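Local coordinates for protein Na-K-Cl cotransporter (Methanosarcina acetivorans, PDB 3G40) that forms the cytoplasmic C-terminal domain of a membrane protein that probably carries chloride together with monoatomic cations, at residues 22-27 and 49-54; 28-33 and 62-67. All blocks are in the same frame, centred on the assembly; numbering follows the deposited sequence.

Contact 1 (22-27 and 49-54); sequences NLLVPV and SVKLLG
Val25 and Val50 meet through methyls on the sheet face that carries Leu23, Val25, Val27, Val50 and Leu52: CG2 of Val25 lies 3.9 Å from CG1 of Val50, the two branches meeting at a slant. Next to them CD2 of Leu52 approaches CB of Val25 and CG2 of Val27. This face is the tightly packed one, because helix 30-44 lies against it through Leu33, Leu40 and Thr44. The other face opens to solvent at Lys51 and Pro26, though Asn22, Leu24 and Leu53 on it are buried. There CG of Leu24 stands anti to the backbone N (chi1 179°), and this lays CD1 alongside the Lys51 chain, 4.0 Å from its CD, while the bends at chi3 and chi4 lead the amine away. At the start of the strands Ser49 OG donates to Asn22 OD1 over 2.6 Å, 28° off the carbonyl plane. One water donates both to Ser49 OG and to Leu23 O, so the hydroxyl has two partners. Asn22 ND2 is taken by Pro110 O, which fixes the amide's rotation. Five backbone bonds join the strands in parallel register, the straightest from Lys51 N to Leu23 O at 177°. The strands are the two arms of a beta-alpha-beta unit, and the chemistry implies an apolar seam against helix 30-44, with polar groups at the strand start satisfied by direct and water-mediated bonds.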
loop_
_atom_site.group_PDB
_atom_site.type_symbol
_atom_site.label_atom_id
_atom_site.label_comp_id
_atom_site.label_asym_id
_atom_site.label_seq_id
_atom_site.Cartn_x
_atom_site.Cartn_y
_atom_site.Cartn_z
ATOM N N ASN A 22 -7.064 18.644 -9.573
ATOM C CA ASN A 22 -5.709 19.169 -9.733
ATOM C C ASN A 22 -5.108 19.367 -8.344
ATOM O O ASN A 22 -5.515 20.264 -7.622
ATOM C CB ASN A 22 -5.742 20.489 -10.500
ATOM C CG ASN A 22 -6.330 20.335 -11.887
ATOM O OD1 ASN A 22 -5.869 19.514 -12.681
ATOM N ND2 ASN A 22 -7.359 21.127 -12.190
ATOM N N LEU A 23 -4.175 18.497 -7.959
ATOM C CA LEU A 23 -3.652 18.496 -6.598
ATOM C C LEU A 23 -2.355 19.286 -6.492
ATOM O O LEU A 23 -1.514 19.229 -7.384
ATOM C CB LEU A 23 -3.361 17.067 -6.131
ATOM C CG LEU A 23 -4.518 16.078 -6.266
ATOM C CD1 LEU A 23 -4.109 14.707 -5.710
ATOM C CD2 LEU A 23 -5.729 16.634 -5.549
ATOM N N LEU A 24 -2.203 20.007 -5.390
ATOM C CA LEU A 24 -0.904 20.526 -4.988
ATOM C C LEU A 24 -0.423 19.629 -3.854
ATOM O O LEU A 24 -1.089 19.507 -2.821
ATOM C CB LEU A 24 -1.030 21.966 -4.505
ATOM C CG LEU A 24 0.271 22.613 -4.029
ATOM C CD1 LEU A 24 1.286 22.671 -5.172
ATOM C CD2 LEU A 24 -0.023 23.997 -3.510
ATOM N N VAL A 25 0.709 18.975 -4.066
ATOM C CA VAL A 25 1.213 17.992 -3.119
ATOM C C VAL A 25 2.591 18.395 -2.580
ATOM O O VAL A 25 3.602 18.235 -3.263
ATOM C CB VAL A 25 1.321 16.595 -3.789
ATOM C CG1 VAL A 25 1.777 15.543 -2.781
ATOM C CG2 VAL A 25 -0.013 16.199 -4.445
ATOM N N PRO A 26 2.639 18.901 -1.340
ATOM C CA PRO A 26 3.953 19.176 -0.750
ATOM C C PRO A 26 4.693 17.874 -0.490
ATOM O O PRO A 26 4.082 16.892 -0.052
ATOM C CB PRO A 26 3.623 19.864 0.578
ATOM C CG PRO A 26 2.130 20.112 0.567
ATOM C CD PRO A 26 1.531 19.157 -0.406
ATOM N N VAL A 27 5.993 17.863 -0.769
ATOM C CA VAL A 27 6.815 16.687 -0.576
ATOM C C VAL A 27 8.081 17.052 0.193
ATOM O O VAL A 27 8.883 17.866 -0.269
ATOM C CB VAL A 27 7.227 16.089 -1.919
ATOM C CG1 VAL A 27 8.157 14.906 -1.705
ATOM C CG2 VAL A 27 6.001 15.686 -2.718
ATOM N N SER A 49 -4.504 16.400 -12.462
ATOM C CA SER A 49 -3.071 16.720 -12.398
ATOM C C SER A 49 -2.491 16.712 -10.996
ATOM O O SER A 49 -3.212 16.865 -10.012
ATOM C CB SER A 49 -2.767 18.066 -13.063
ATOM O OG SER A 49 -3.282 19.138 -12.292
ATOM N N VAL A 50 -1.168 16.570 -10.931
ATOM C CA VAL A 50 -0.438 16.552 -9.676
ATOM C C VAL A 50 0.788 17.481 -9.767
ATOM O O VAL A 50 1.686 17.242 -10.566
ATOM C CB VAL A 50 0.054 15.135 -9.345
ATOM C CG1 VAL A 50 0.912 15.154 -8.099
ATOM C CG2 VAL A 50 -1.157 14.156 -9.163
ATOM N N LYS A 51 0.804 18.534 -8.956
ATOM C CA LYS A 51 1.977 19.385 -8.830
ATOM C C LYS A 51 2.772 19.000 -7.588
ATOM O O LYS A 51 2.286 19.121 -6.469
ATOM C CB LYS A 51 1.576 20.859 -8.751
ATOM C CG LYS A 51 2.778 21.803 -8.743
ATOM C CD LYS A 51 2.327 23.244 -8.954
ATOM C CE LYS A 51 3.141 23.927 -10.055
ATOM N NZ LYS A 51 4.603 23.680 -9.935
ATOM N N LEU A 52 3.994 18.522 -7.795
ATOM C CA LEU A 52 4.847 18.164 -6.680
ATOM C C LEU A 52 5.615 19.385 -6.206
ATOM O O LEU A 52 6.403 19.943 -6.949
ATOM C CB LEU A 52 5.798 17.059 -7.100
ATOM C CG LEU A 52 5.071 15.839 -7.650
ATOM C CD1 LEU A 52 6.052 14.836 -8.217
ATOM C CD2 LEU A 52 4.153 15.178 -6.556
ATOM N N LEU A 53 5.352 19.809 -4.971
ATOM C CA LEU A 53 6.012 20.964 -4.383
ATOM C C LEU A 53 7.047 20.477 -3.384
ATOM O O LEU A 53 6.723 20.168 -2.228
ATOM C CB LEU A 53 4.993 21.880 -3.702
ATOM C CG LEU A 53 5.531 23.098 -2.944
ATOM C CD1 LEU A 53 6.267 24.030 -3.882
ATOM C CD2 LEU A 53 4.396 23.841 -2.255
ATOM N N GLY A 54 8.285 20.372 -3.854
ATOM C CA GLY A 54 9.378 19.874 -3.048
ATOM C C GLY A 54 9.833 20.885 -2.025
ATOM O O GLY A 54 10.194 22.021 -2.364
HETATM O O HOH W 1 -2.150 20.314 -10.010
#

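Contact 2 (28-33 and 62-67); sequences EDPREL and ENLLSQ
Pro30, the first residue of helix 30-44, directs its ring at the turn and first residues leading into helix 64-77, where three side chains meet different parts of it. Leu64 CD2 sits over one face of the ring, 3.4 Å from Pro30 CG and tighter than a usual carbon contact. Glu62 comes in at a slant, its CB 3.7 Å from Pro30 CD and its CG 3.4 Å from Glu28 O. The Gln67 amide arrives at the CB edge of the ring: OE1 stands 3.6 Å from Pro30 CB, and NE2 lies near CB and CG, so the amide touches carbon and makes no hydrogen bond across the contact. With an alanine at Gln67 the amide is gone, and Pro30 CB and CG would probably be left uncovered, with a gap between the helix starts. Glu62 is bent at chi2 (-70°), which turns its carboxylate back toward Asp29. Their planes are 37° apart, and OE1 of Glu62 is 4.0 Å from OD1 of Asp29, a pair of like charges. Asp29 is the N-cap of helix 30-44: its OD1 accepts from Arg31 N over 3.0 Å, from well above the carboxylate plane. NH1 of Arg31 is 4.6 Å from Glu62 OE1, a proximity of charges only, since that oxygen lies well out of the guanidinium plane and no N-H points at it. Glu28 turns elsewhere, to a salt bridge with Arg123, and Gln149 of the second subunit packs on Asp29. The chemistry implies packing of Pro30 between a methyl, a glutamate's aliphatic part and an amide, beside an acidic pair whose repulsion is likely to be eased by the capping bond and nearby guanidinium.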
loop_
_atom_site.group_PDB
_atom_site.type_symbol
_atom_site.label_atom_id
_atom_site.label_comp_id
_atom_site.label_asym_id
_atom_site.label_seq_id
_atom_site.Cartn_x
_atom_site.Cartn_y
_atom_site.Cartn_z
ATOM N N GLU A 28 8.257 16.463 1.371
ATOM C CA GLU A 28 9.502 16.617 2.113
ATOM C C GLU A 28 10.324 15.345 1.968
ATOM O O GLU A 28 11.546 15.381 1.876
ATOM C CB GLU A 28 9.212 16.894 3.587
ATOM C CG GLU A 28 8.337 18.105 3.811
ATOM C CD GLU A 28 8.391 18.609 5.242
ATOM O OE1 GLU A 28 7.609 19.522 5.577
ATOM O OE2 GLU A 28 9.217 18.099 6.028
ATOM N N ASP A 29 9.634 14.216 1.900
ATOM C CA ASP A 29 10.286 12.912 1.874
ATOM C C ASP A 29 9.750 12.132 0.682
ATOM O O ASP A 29 8.569 11.783 0.659
ATOM C CB ASP A 29 9.979 12.161 3.183
ATOM C CG ASP A 29 10.501 10.721 3.185
ATOM O OD1 ASP A 29 11.240 10.349 2.255
ATOM O OD2 ASP A 29 10.169 9.961 4.124
ATOM N N PRO A 30 10.616 11.848 -0.307
ATOM C CA PRO A 30 10.192 11.209 -1.555
ATOM C C PRO A 30 9.685 9.783 -1.338
ATOM O O PRO A 30 8.940 9.278 -2.177
ATOM C CB PRO A 30 11.477 11.177 -2.393
ATOM C CG PRO A 30 12.383 12.147 -1.748
ATOM C CD PRO A 30 12.060 12.138 -0.305
ATOM N N ARG A 31 10.107 9.142 -0.250
ATOM C CA ARG A 31 9.645 7.792 0.067
ATOM C C ARG A 31 8.160 7.782 0.433
ATOM O O ARG A 31 7.430 6.863 0.059
ATOM C CB ARG A 31 10.466 7.195 1.208
ATOM C CG ARG A 31 11.954 7.040 0.887
ATOM C CD ARG A 31 12.734 6.924 2.182
ATOM N NE ARG A 31 14.174 6.964 1.967
ATOM C CZ ARG A 31 15.051 7.295 2.907
ATOM N NH1 ARG A 31 14.627 7.624 4.121
ATOM N NH2 ARG A 31 16.349 7.305 2.633
ATOM N N GLU A 32 7.721 8.798 1.175
ATOM C CA GLU A 32 6.297 8.967 1.470
ATOM C C GLU A 32 5.529 9.192 0.182
ATOM O O GLU A 32 4.452 8.633 -0.021
ATOM C CB GLU A 32 6.059 10.150 2.409
ATOM C CG GLU A 32 6.306 9.856 3.875
ATOM C CD GLU A 32 5.174 9.070 4.537
ATOM O OE1 GLU A 32 4.119 8.836 3.901
ATOM O OE2 GLU A 32 5.347 8.692 5.714
ATOM N N LEU A 33 6.080 10.026 -0.693
ATOM C CA LEU A 33 5.459 10.238 -1.993
ATOM C C LEU A 33 5.325 8.922 -2.757
ATOM O O LEU A 33 4.271 8.649 -3.316
ATOM C CB LEU A 33 6.257 11.251 -2.822
ATOM C CG LEU A 33 5.753 11.490 -4.246
ATOM C CD1 LEU A 33 4.306 11.964 -4.243
ATOM C CD2 LEU A 33 6.675 12.511 -4.967
ATOM N N GLU A 62 17.310 14.854 1.091
ATOM C CA GLU A 62 16.512 13.803 0.469
ATOM C C GLU A 62 16.743 13.794 -1.036
ATOM O O GLU A 62 16.152 12.997 -1.765
ATOM C CB GLU A 62 15.027 14.020 0.764
ATOM C CG GLU A 62 14.701 14.211 2.238
ATOM C CD GLU A 62 14.885 12.943 3.051
ATOM O OE1 GLU A 62 14.973 11.853 2.444
ATOM O OE2 GLU A 62 14.933 13.035 4.298
ATOM N N ASN A 63 17.621 14.684 -1.490
ATOM C CA ASN A 63 17.859 14.891 -2.912
ATOM C C ASN A 63 16.566 14.910 -3.722
ATOM O O ASN A 63 16.386 14.130 -4.655
ATOM C CB ASN A 63 18.826 13.849 -3.473
ATOM C CG ASN A 63 19.622 14.380 -4.650
ATOM O OD1 ASN A 63 19.385 15.494 -5.124
ATOM N ND2 ASN A 63 20.581 13.589 -5.124
ATOM N N LEU A 64 15.662 15.804 -3.346
ATOM C CA LEU A 64 14.437 16.007 -4.095
ATOM C C LEU A 64 14.730 16.337 -5.557
ATOM O O LEU A 64 13.947 15.998 -6.440
ATOM C CB LEU A 64 13.608 17.116 -3.448
ATOM C CG LEU A 64 13.099 16.782 -2.044
ATOM C CD1 LEU A 64 12.313 17.943 -1.460
ATOM C CD2 LEU A 64 12.254 15.537 -2.093
ATOM N N LEU A 65 15.873 16.974 -5.818
ATOM C CA LEU A 65 16.200 17.400 -7.175
ATOM C C LEU A 65 16.336 16.208 -8.110
ATOM O O LEU A 65 16.018 16.304 -9.297
ATOM C CB LEU A 65 17.482 18.257 -7.196
ATOM C CG LEU A 65 17.664 19.210 -8.385
ATOM C CD1 LEU A 65 16.598 20.308 -8.391
ATOM C CD2 LEU A 65 19.060 19.831 -8.376
ATOM N N SER A 66 16.801 15.085 -7.572
ATOM C CA SER A 66 16.947 13.862 -8.356
ATOM C C SER A 66 15.650 13.052 -8.468
ATOM O O SER A 66 15.362 12.457 -9.510
ATOM C CB SER A 66 18.039 12.985 -7.749
ATOM O OG SER A 66 19.281 13.665 -7.735
ATOM N N GLN A 67 14.863 13.036 -7.398
ATOM C CA GLN A 67 13.706 12.145 -7.324
ATOM C C GLN A 67 12.397 12.737 -7.855
ATOM O O GLN A 67 11.612 12.032 -8.489
ATOM C CB GLN A 67 13.509 11.646 -5.888
ATOM C CG GLN A 67 14.700 10.878 -5.341
ATOM C CD GLN A 67 14.297 9.811 -4.339
ATOM O OE1 GLN A 67 13.339 9.064 -4.556
ATOM N NE2 GLN A 67 15.036 9.726 -3.239
#

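The centres of contacts 1 and 2 lie about 13 Å apart, both in the N-terminal half of the domain. Their segments alternate along the chain: strand 22-27 runs straight into 28-33 and helix 30-44, then strand 49-54 follows, and helix 64-77 begins within 62-67. Contact 1 joins neighbouring strands of the mixed sheet; contact 2 joins the helix starts beyond their C-terminal ends. The two touch directly: Leu64 CD1 is 3.6 Å from Val27 O, and Leu33 CD1 is 4.0 Å from Leu52 CD2. Strand pairing and helix packing therefore give a helix layer packed on the sheet, one alpha/beta unit of this cytoplasmic domain, with the second subunit reaching contact 2 but not contact 1.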